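Local coordinates for subtilase cytotoxin subunit A (Escherichia coli, PDB 2IY9), which cleaves the endoplasmic reticulum chaperone BiP of host cells as the subtilisin-like serine protease subunit of an AB5 toxin, provoking ER stress and eventual cell death, at residues A[253-258]-A[265-270]; A[218-223]-A[272-277]. One frame throughout, in Å; residues are numbered along the deposited sequence.

Followed from the N terminus, the first of the four segments to be reached lies on strand 215-221, between strands 176-180 and 249-252 in the seven-stranded parallel sheet of the subtilase domain. The chain returns to that strand at helix 271-288, where contact 2 closes a long loop by setting residues 272-277 against residues 218-223. Within this loop the chain leaves edge strand 249-252 and turns back on itself as the hairpin 256-259/265-268, whose two arms form contact 1; the contacts are therefore nested. Gly-270 leads directly from the hairpin into the helix carrying Ser-272. The contacts also touch, through Gly-253 N on Leu-221 O and Asn-255 ND2 on Gln-223 OE1.

Contact 1. Residues A[253-258]-A[265-270]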
ATOM      1  N   GLY A 253      11.615  -2.332   2.048  1.00 23.36           N
ATOM      2  CA  GLY A 253      11.438  -2.582   0.627  1.00 23.58           C
ATOM      3  C   GLY A 253      12.633  -3.210  -0.069  1.00 23.96           C
ATOM      4  O   GLY A 253      12.860  -2.961  -1.249  1.00 24.29           O
ATOM      5  N   GLN A 254      13.378  -4.040   0.654  1.00 23.75           N
ATOM      6  CA  GLN A 254      14.501  -4.789   0.060  1.00 24.60           C
ATOM      7  C   GLN A 254      14.528  -6.230   0.563  1.00 24.41           C
ATOM      8  O   GLN A 254      14.295  -6.469   1.745  1.00 24.01           O
ATOM      9  CB  GLN A 254      15.819  -4.102   0.397  1.00 24.59           C
ATOM     10  CG  GLN A 254      17.004  -4.610  -0.396  1.00 27.27           C
ATOM     11  CD  GLN A 254      18.279  -3.977   0.073  1.00 29.72           C
ATOM     12  OE1 GLN A 254      18.767  -4.278   1.156  1.00 29.46           O
ATOM     13  NE2 GLN A 254      18.819  -3.073  -0.731  1.00 33.14           N
ATOM     14  N   ASN A 255      14.824  -7.179  -0.333  1.00 24.92           N
ATOM     15  CA  ASN A 255      14.984  -8.580   0.062  1.00 25.70           C
ATOM     16  C   ASN A 255      13.666  -9.060   0.664  1.00 25.67           C
ATOM     17  O   ASN A 255      13.622  -9.565   1.786  1.00 25.40           O
ATOM     18  CB  ASN A 255      16.134  -8.712   1.081  1.00 25.95           C
ATOM     19  CG  ASN A 255      16.524 -10.155   1.354  1.00 28.82           C
ATOM     20  OD1 ASN A 255      16.403 -11.016   0.475  1.00 30.77           O
ATOM     21  ND2 ASN A 255      17.027 -10.425   2.572  1.00 30.42           N
ATOM     22  N   ILE A 256      12.583  -8.839  -0.076  1.00 25.26           N
ATOM     23  CA  ILE A 256      11.245  -9.191   0.400  1.00 25.52           C
ATOM     24  C   ILE A 256      10.736 -10.442  -0.320  1.00 25.47           C
ATOM     25  O   ILE A 256      10.633 -10.458  -1.549  1.00 25.81           O
ATOM     26  CB  ILE A 256      10.227  -8.026   0.185  1.00 25.34           C
ATOM     27  CG1 ILE A 256      10.754  -6.678   0.726  1.00 24.64           C
ATOM     28  CG2 ILE A 256       8.847  -8.409   0.735  1.00 25.52           C
ATOM     29  CD1 ILE A 256      10.873  -6.555   2.280  1.00 26.42           C
ATOM     30  N   THR A 257      10.431 -11.488   0.447  1.00 25.71           N
ATOM     31  CA  THR A 257       9.944 -12.746  -0.124  1.00 26.34           C
ATOM     32  C   THR A 257       8.415 -12.663  -0.306  1.00 26.18           C
ATOM     33  O   THR A 257       7.719 -12.162   0.572  1.00 26.43           O
ATOM     34  CB  THR A 257      10.336 -13.950   0.769  1.00 26.72           C
ATOM     35  OG1 THR A 257      11.753 -13.923   1.023  1.00 27.90           O
ATOM     36  CG2 THR A 257      10.003 -15.260   0.096  1.00 27.03           C
ATOM     37  N   PHE A 258       7.912 -13.134  -1.445  1.00 26.42           N
ATOM     38  CA  PHE A 258       6.479 -13.058  -1.763  1.00 26.50           C
ATOM     39  C   PHE A 258       5.961 -14.315  -2.470  1.00 26.64           C
ATOM     40  O   PHE A 258       6.741 -15.143  -2.945  1.00 26.65           O
ATOM     41  CB  PHE A 258       6.188 -11.820  -2.618  1.00 26.49           C
ATOM     42  CG  PHE A 258       6.993 -11.760  -3.887  1.00 27.99           C
ATOM     43  CD1 PHE A 258       6.662 -12.561  -4.981  1.00 28.11           C
ATOM     44  CD2 PHE A 258       8.095 -10.916  -3.982  1.00 29.36           C
ATOM     45  CE1 PHE A 258       7.415 -12.519  -6.157  1.00 30.07           C
ATOM     46  CE2 PHE A 258       8.845 -10.857  -5.153  1.00 29.84           C
ATOM     47  CZ  PHE A 258       8.505 -11.662  -6.242  1.00 29.54           C
ATOM     48  N   THR A 265       7.715 -19.237  -4.197  1.00 32.55           N
ATOM     49  CA  THR A 265       8.019 -17.884  -3.760  1.00 32.13           C
ATOM     50  C   THR A 265       9.044 -17.222  -4.679  1.00 31.75           C
ATOM     51  O   THR A 265       9.807 -17.905  -5.376  1.00 31.78           O
ATOM     52  CB  THR A 265       8.525 -17.862  -2.304  1.00 31.97           C
ATOM     53  OG1 THR A 265       9.702 -18.671  -2.195  1.00 33.64           O
ATOM     54  CG2 THR A 265       7.460 -18.403  -1.351  1.00 32.02           C
ATOM     55  N   GLY A 266       9.027 -15.891  -4.682  1.00 31.28           N
ATOM     56  CA  GLY A 266      10.040 -15.069  -5.336  1.00 30.33           C
ATOM     57  C   GLY A 266      10.559 -14.051  -4.334  1.00 30.13           C
ATOM     58  O   GLY A 266      10.025 -13.929  -3.229  1.00 29.56           O
ATOM     59  N   THR A 267      11.614 -13.331  -4.701  1.00 29.64           N
ATOM     60  CA  THR A 267      12.194 -12.326  -3.810  1.00 29.58           C
ATOM     61  C   THR A 267      12.350 -11.027  -4.589  1.00 29.27           C
ATOM     62  O   THR A 267      12.887 -11.028  -5.682  1.00 29.02           O
ATOM     63  CB  THR A 267      13.562 -12.784  -3.223  1.00 29.53           C
ATOM     64  OG1 THR A 267      13.374 -13.966  -2.436  1.00 30.96           O
ATOM     65  CG2 THR A 267      14.183 -11.715  -2.354  1.00 29.51           C
ATOM     66  N   GLY A 268      11.857  -9.933  -4.022  1.00 28.65           N
ATOM     67  CA  GLY A 268      11.883  -8.654  -4.708  1.00 28.29           C
ATOM     68  C   GLY A 268      12.301  -7.491  -3.833  1.00 27.53           C
ATOM     69  O   GLY A 268      12.353  -7.587  -2.599  1.00 27.19           O
ATOM     70  N   SER A 269      12.599  -6.385  -4.497  1.00 26.81           N
ATOM     71  CA  SER A 269      12.930  -5.136  -3.839  1.00 26.10           C
ATOM     72  C   SER A 269      12.192  -4.028  -4.572  1.00 25.75           C
ATOM     73  O   SER A 269      12.019  -4.088  -5.805  1.00 25.27           O
ATOM     74  CB  SER A 269      14.440  -4.888  -3.888  1.00 26.27           C
ATOM     75  OG  SER A 269      15.133  -5.872  -3.135  1.00 25.93           O
ATOM     76  N   GLY A 270      11.736  -3.041  -3.810  1.00 24.44           N
ATOM     77  CA  GLY A 270      11.156  -1.838  -4.380  1.00 24.01           C
ATOM     78  C   GLY A 270       9.954  -1.308  -3.622  1.00 23.71           C
ATOM     79  O   GLY A 270       9.587  -1.813  -2.551  1.00 23.11           O
TER
HETATM   80  O   HOH W   1      14.069 -14.918  -0.099  1.00 51.32           O
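Paired backbone bonds join Ile-256 to Gly-268 and Phe-258 to Gly-266 across an antiparallel hairpin. Ile-256 N lies 2.8 Å from Gly-268 O, and Gly-268 N returns a bond to Ile-256 O; Phe-258 and Gly-266 repeat the exchange. At the start of the first arm Asn-255, with positive phi, shares Gly-268 with Ile-256 in a G1 beta bulge. Its N-H is accepted by a side chain: Ser-269 OG, set beside its own backbone N (chi1 -65°), receives Asn-255 N at 3.1 Å in a nearly straight bond (165°). Gly-270 N then reaches Gly-253 O at 2.8 Å, closing the pairing just ahead of the helix.

The two faces of the hairpin differ. On one, the hydroxyls of Thr-257 and Thr-267 stand 3.8 Å apart (OG1 to OG1) and are bridged by a water, 2.6 Å from Thr-267 OG1. On the other, the ring of Phe-258 folds across to the second arm, its CG held between backbone N and carbonyl carbon (chi1 56°). Gly-266 O lies over the centre of one ring face, and Gly-266 CA makes a CH-pi contact 4.1 Å from the ring centroid. Phe-258 CE2 comes within 3.3 Å of Gly-268 N. Helix 84-98, which carries His-89, assigned to the charge relay system, packs against the same ring through Ile-88, Ala-92 and Ser-95.

The ring lies directly on the main chain of Gly-266 and Gly-268, so the glycine-threonine alternation of the second arm gives one face to the aromatic group and the other to hydroxyls and water.

Contact 2. Residues A[218-223]-A[272-277]; sequences VAALAQ and SEATAI
Val-218 and Ala-274 bury the most surface where strand 215-221 runs over helix 271-288, with Thr-275 next. Both Val-218 and Ala-274 direct their CB toward the opposing segment. With CG1 of Val-218 opposite the backbone N (chi1 178°), this methyl comes down on the helix backbone, 3.7 Å from Ala-274 C, and alongside the methyl of the same residue, 3.8 Å from Ala-274 CB. That small side chain also meets the strand main chain, since Ala-274 CB is 3.7 Å from Ala-219 O, and it touches the methyl of Ala-220, CB to CB, at 4.0 Å. Alanines on both sides keep the spacing short: the axes of strand 218-221 and helix 272-277 approach to 6.9 Å at an angle of 111°.

This is the alpha/beta layering of the subtilisin fold, in which the helix beginning near the nucleophile runs through the core against the central parallel sheet. Ser-272, assigned to the charge relay system, stands in the first turn; its CB points away from the strand, and its side chain touches His-89.

Thr-275 completes the contact from the next helix position. Its OG1 sits 3.7 Å from Val-218 CB in a van der Waals contact, while the hydroxyl itself is hydrogen-bonded to Thr-271 O, one turn earlier in the helix. Val-178 of the neighbouring strand 176-180 touches the side chains of both Val-218 and Thr-275.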
ATOM      1  N   VAL A 218       4.399   5.958  -0.313  1.00 21.09           N
ATOM      2  CA  VAL A 218       5.353   5.081   0.354  1.00 20.68           C
ATOM      3  C   VAL A 218       6.643   4.886  -0.468  1.00 20.61           C
ATOM      4  O   VAL A 218       6.586   4.516  -1.644  1.00 20.57           O
ATOM      5  CB  VAL A 218       4.698   3.704   0.684  1.00 21.10           C
ATOM      6  CG1 VAL A 218       5.713   2.750   1.348  1.00 20.68           C
ATOM      7  CG2 VAL A 218       3.455   3.877   1.594  1.00 20.22           C
ATOM      8  N   ALA A 219       7.787   5.146   0.164  1.00 20.65           N
ATOM      9  CA  ALA A 219       9.115   4.821  -0.393  1.00 21.03           C
ATOM     10  C   ALA A 219       9.701   3.548   0.238  1.00 21.78           C
ATOM     11  O   ALA A 219       9.257   3.119   1.308  1.00 21.95           O
ATOM     12  CB  ALA A 219      10.071   5.987  -0.188  1.00 20.64           C
ATOM     13  N   ALA A 220      10.736   2.986  -0.399  1.00 21.95           N
ATOM     14  CA  ALA A 220      11.282   1.670  -0.015  1.00 22.49           C
ATOM     15  C   ALA A 220      12.660   1.769   0.636  1.00 23.12           C
ATOM     16  O   ALA A 220      13.558   2.451   0.120  1.00 23.19           O
ATOM     17  CB  ALA A 220      11.352   0.764  -1.224  1.00 22.24           C
ATOM     18  N   LEU A 221      12.809   1.086   1.769  1.00 23.25           N
ATOM     19  CA  LEU A 221      14.055   1.092   2.534  1.00 23.87           C
ATOM     20  C   LEU A 221      14.881  -0.148   2.272  1.00 24.20           C
ATOM     21  O   LEU A 221      14.336  -1.236   2.044  1.00 23.68           O
ATOM     22  CB  LEU A 221      13.754   1.152   4.032  1.00 23.73           C
ATOM     23  CG  LEU A 221      13.088   2.426   4.545  1.00 24.20           C
ATOM     24  CD1 LEU A 221      12.580   2.238   5.963  1.00 23.68           C
ATOM     25  CD2 LEU A 221      14.047   3.630   4.437  1.00 25.10           C
ATOM     26  N   ALA A 222      16.198   0.021   2.345  1.00 24.91           N
ATOM     27  CA  ALA A 222      17.136  -1.103   2.363  1.00 25.30           C
ATOM     28  C   ALA A 222      16.970  -1.893   3.658  1.00 25.73           C
ATOM     29  O   ALA A 222      16.465  -1.375   4.656  1.00 25.23           O
ATOM     30  CB  ALA A 222      18.564  -0.593   2.235  1.00 25.31           C
ATOM     31  N   GLN A 223      17.407  -3.147   3.635  1.00 26.31           N
ATOM     32  CA  GLN A 223      17.345  -3.998   4.814  1.00 26.37           C
ATOM     33  C   GLN A 223      18.086  -3.364   5.987  1.00 26.89           C
ATOM     34  O   GLN A 223      19.187  -2.827   5.825  1.00 27.00           O
ATOM     35  CB  GLN A 223      17.954  -5.364   4.495  1.00 26.02           C
ATOM     36  CG  GLN A 223      17.791  -6.387   5.606  1.00 24.73           C
ATOM     37  CD  GLN A 223      18.099  -7.789   5.129  1.00 24.64           C
ATOM     38  OE1 GLN A 223      18.014  -8.078   3.930  1.00 23.49           O
ATOM     39  NE2 GLN A 223      18.447  -8.676   6.063  1.00 24.78           N
ATOM     40  N   SER A 272       6.722  -1.305  -4.479  1.00 22.92           N
ATOM     41  CA  SER A 272       5.501  -2.129  -4.484  1.00 23.09           C
ATOM     42  C   SER A 272       5.402  -2.902  -3.170  1.00 22.65           C
ATOM     43  O   SER A 272       4.368  -2.875  -2.480  1.00 22.41           O
ATOM     44  CB  SER A 272       5.493  -3.104  -5.667  1.00 23.15           C
ATOM     45  OG  SER A 272       5.413  -2.417  -6.908  1.00 25.60           O
ATOM     46  N   GLU A 273       6.496  -3.574  -2.821  1.00 22.44           N
ATOM     47  CA  GLU A 273       6.574  -4.370  -1.590  1.00 22.13           C
ATOM     48  C   GLU A 273       6.404  -3.504  -0.336  1.00 21.54           C
ATOM     49  O   GLU A 273       5.683  -3.883   0.603  1.00 20.64           O
ATOM     50  CB  GLU A 273       7.921  -5.096  -1.531  1.00 22.50           C
ATOM     51  CG  GLU A 273       8.092  -6.197  -2.582  1.00 23.86           C
ATOM     52  CD  GLU A 273       8.510  -5.705  -3.966  1.00 27.29           C
ATOM     53  OE1 GLU A 273       8.701  -4.481  -4.189  1.00 29.22           O
ATOM     54  OE2 GLU A 273       8.645  -6.567  -4.860  1.00 28.81           O
ATOM     55  N   ALA A 274       7.082  -2.355  -0.325  1.00 20.73           N
ATOM     56  CA  ALA A 274       7.006  -1.404   0.790  1.00 20.96           C
ATOM     57  C   ALA A 274       5.571  -0.918   1.003  1.00 20.35           C
ATOM     58  O   ALA A 274       5.096  -0.841   2.123  1.00 20.46           O
ATOM     59  CB  ALA A 274       7.940  -0.207   0.543  1.00 20.71           C
ATOM     60  N   THR A 275       4.891  -0.598  -0.089  1.00 20.41           N
ATOM     61  CA  THR A 275       3.506  -0.173  -0.020  1.00 20.46           C
ATOM     62  C   THR A 275       2.624  -1.262   0.604  1.00 20.36           C
ATOM     63  O   THR A 275       1.773  -0.967   1.439  1.00 19.78           O
ATOM     64  CB  THR A 275       2.998   0.199  -1.407  1.00 20.51           C
ATOM     65  OG1 THR A 275       3.818   1.252  -1.927  1.00 20.96           O
ATOM     66  CG2 THR A 275       1.533   0.637  -1.360  1.00 19.83           C
ATOM     67  N   ALA A 276       2.825  -2.512   0.188  1.00 20.61           N
ATOM     68  CA  ALA A 276       2.014  -3.626   0.699  1.00 21.48           C
ATOM     69  C   ALA A 276       2.135  -3.732   2.218  1.00 21.56           C
ATOM     70  O   ALA A 276       1.152  -3.947   2.937  1.00 21.06           O
ATOM     71  CB  ALA A 276       2.410  -4.931   0.023  1.00 21.39           C
ATOM     72  N   ILE A 277       3.361  -3.577   2.695  1.00 21.17           N
ATOM     73  CA  ILE A 277       3.654  -3.694   4.110  1.00 21.32           C
ATOM     74  C   ILE A 277       2.937  -2.599   4.914  1.00 20.94           C
ATOM     75  O   ILE A 277       2.357  -2.880   5.979  1.00 21.10           O
ATOM     76  CB  ILE A 277       5.184  -3.718   4.330  1.00 20.89           C
ATOM     77  CG1 ILE A 277       5.741  -5.065   3.843  1.00 21.65           C
ATOM     78  CG2 ILE A 277       5.539  -3.484   5.811  1.00 22.26           C
ATOM     79  CD1 ILE A 277       7.266  -5.126   3.686  1.00 22.19           C
TER